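PDB 4DZ4: agmatinase from Burkholderia thailandensis, which probably hydrolyses agmatine to putrescine and urea, using two manganese ions bound in each subunit. Local coordinates for residues B[121-126]-B[149-154]. Residues are numbered along the deposited sequence; the frame is centred on the assembly and turned at random.
Sequences HARTIL and HAQKYG
Two helices of the arginase-type alpha/beta fold, 114-126 and 142-153, pack side by side over the parallel sheet, joined in sequence through strand 131-136; L126 in the last turn of the first meets H149 and K152. The axes of the short segments 121-126 and 149-153 approach to 10.0 Å and lie 28° from parallel. The isobutyl group of L126 lies between them, crossing H149 at about a right angle. Its CD1 sits squarely over one imidazole face in a CH-pi contact, 4.0 Å from the ring centroid and 8° off the normal, while CD2 reaches H149 NE2 and, more loosely, the ring edge of Y153. The imidazole is held by a bond from H149 ND1 to the carbonyl of L145, one turn back, and meets Y242 edge-to-face. On the more exposed side, R123 CG lies 3.9 Å from Q151 OE1, but the arginine's end turns away to a salt bridge with E120. K152, its CG anti to the backbone N, runs extended and lays CD 3.8 Å from L126 CB; a bend at chi4 then swings the ammonium group round. K152 NZ, also salt-bridged to D129, donates to L126 O at 3.1 Å, tilted out of the carbonyl plane, with a C=O...N angle of 157°.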
loop_
_atom_site.group_PDB
_atom_site.type_symbol
_atom_site.label_atom_id
_atom_site.label_comp_id
_atom_site.label_asym_id
_atom_site.label_seq_id
_atom_site.Cartn_x
_atom_site.Cartn_y
_atom_site.Cartn_z
ATOM N N HIS B 121 31.562 10.827 14.850
ATOM C CA HIS B 121 31.388 10.691 13.410
ATOM C C HIS B 121 31.611 12.040 12.756
ATOM O O HIS B 121 32.386 12.161 11.795
ATOM C CB HIS B 121 29.967 10.134 13.172
ATOM C CG HIS B 121 29.523 10.108 11.727
ATOM N ND1 HIS B 121 29.928 9.158 10.853
ATOM C CD2 HIS B 121 28.603 10.921 11.037
ATOM C CE1 HIS B 121 29.335 9.386 9.656
ATOM N NE2 HIS B 121 28.533 10.464 9.775
ATOM N N ALA B 122 30.963 13.068 13.287
ATOM C CA ALA B 122 31.068 14.416 12.710
ATOM C C ALA B 122 32.481 14.968 12.948
ATOM O O ALA B 122 33.087 15.552 12.056
ATOM C CB ALA B 122 30.016 15.342 13.311
ATOM N N ARG B 123 33.001 14.790 14.164
ATOM C CA ARG B 123 34.384 15.240 14.436
ATOM C C ARG B 123 35.376 14.670 13.429
ATOM O O ARG B 123 36.248 15.394 12.909
ATOM C CB ARG B 123 34.797 14.914 15.881
ATOM C CG ARG B 123 36.124 15.558 16.320
ATOM C CD ARG B 123 36.830 14.755 17.419
ATOM N NE ARG B 123 37.220 13.437 16.909
ATOM C CZ ARG B 123 38.328 13.178 16.217
ATOM N NH1 ARG B 123 39.206 14.150 15.956
ATOM N NH2 ARG B 123 38.566 11.948 15.773
ATOM N N THR B 124 35.270 13.370 13.165
ATOM C CA THR B 124 36.144 12.715 12.226
ATOM C C THR B 124 36.047 13.347 10.829
ATOM O O THR B 124 37.058 13.641 10.180
ATOM C CB THR B 124 35.834 11.202 12.156
ATOM O OG1 THR B 124 36.193 10.628 13.409
ATOM C CG2 THR B 124 36.665 10.530 11.068
ATOM N N ILE B 125 34.817 13.549 10.360
ATOM C CA ILE B 125 34.641 14.096 9.005
ATOM C C ILE B 125 35.117 15.550 8.969
ATOM O O ILE B 125 35.804 15.968 8.040
ATOM C CB ILE B 125 33.174 13.955 8.550
ATOM C CG1 ILE B 125 32.857 12.455 8.369
ATOM C CG2 ILE B 125 32.932 14.754 7.266
ATOM C CD1 ILE B 125 31.362 12.163 8.415
ATOM N N LEU B 126 34.816 16.300 10.029
ATOM C CA LEU B 126 35.173 17.720 10.042
ATOM C C LEU B 126 36.686 17.975 10.095
ATOM O O LEU B 126 37.131 19.048 9.697
ATOM C CB LEU B 126 34.433 18.468 11.150
ATOM C CG LEU B 126 32.922 18.519 10.953
ATOM C CD1 LEU B 126 32.275 19.131 12.185
ATOM C CD2 LEU B 126 32.585 19.313 9.716
ATOM N N HIS B 149 29.939 20.636 15.003
ATOM C CA HIS B 149 30.108 21.835 14.157
ATOM C C HIS B 149 30.573 23.066 14.907
ATOM O O HIS B 149 31.409 23.809 14.411
ATOM C CB HIS B 149 28.851 22.114 13.339
ATOM C CG HIS B 149 28.748 21.256 12.093
ATOM N ND1 HIS B 149 28.363 19.964 12.135
ATOM C CD2 HIS B 149 29.028 21.543 10.754
ATOM C CE1 HIS B 149 28.385 19.451 10.879
ATOM N NE2 HIS B 149 28.802 20.418 10.039
ATOM N N ALA B 150 30.048 23.290 16.106
ATOM C CA ALA B 150 30.509 24.399 16.944
ATOM C C ALA B 150 31.972 24.242 17.346
ATOM O O ALA B 150 32.656 25.250 17.516
ATOM C CB ALA B 150 29.626 24.551 18.180
ATOM N N GLN B 151 32.454 23.000 17.505
ATOM C CA GLN B 151 33.887 22.768 17.788
ATOM C C GLN B 151 34.755 23.353 16.669
ATOM O O GLN B 151 35.784 23.955 16.925
ATOM C CB GLN B 151 34.231 21.275 17.950
ATOM C CG GLN B 151 33.768 20.598 19.240
ATOM C CD GLN B 151 33.938 19.062 19.237
ATOM O OE1 GLN B 151 34.466 18.468 18.283
ATOM N NE2 GLN B 151 33.489 18.415 20.316
ATOM N N LYS B 152 34.334 23.151 15.424
ATOM C CA LYS B 152 35.122 23.567 14.275
ATOM C C LYS B 152 34.915 25.029 13.913
ATOM O O LYS B 152 35.882 25.724 13.662
ATOM C CB LYS B 152 34.792 22.708 13.051
ATOM C CG LYS B 152 35.640 23.049 11.835
ATOM C CD LYS B 152 35.400 22.070 10.704
ATOM C CE LYS B 152 36.330 22.307 9.518
ATOM N NZ LYS B 152 37.779 22.088 9.801
ATOM N N TYR B 153 33.656 25.467 13.892
ATOM C CA TYR B 153 33.249 26.758 13.345
ATOM C C TYR B 153 32.967 27.823 14.398
ATOM O O TYR B 153 32.698 28.981 14.053
ATOM C CB TYR B 153 32.014 26.590 12.457
ATOM C CG TYR B 153 32.295 25.842 11.189
ATOM C CD1 TYR B 153 32.901 26.496 10.110
ATOM C CD2 TYR B 153 31.962 24.481 11.055
ATOM C CE1 TYR B 153 33.185 25.824 8.941
ATOM C CE2 TYR B 153 32.238 23.790 9.872
ATOM C CZ TYR B 153 32.850 24.478 8.817
ATOM O OH TYR B 153 33.144 23.857 7.626
ATOM N N GLY B 154 33.057 27.440 15.669
ATOM C CA GLY B 154 32.799 28.349 16.777
ATOM C C GLY B 154 31.327 28.386 17.139
ATOM O O GLY B 154 30.470 27.793 16.458
#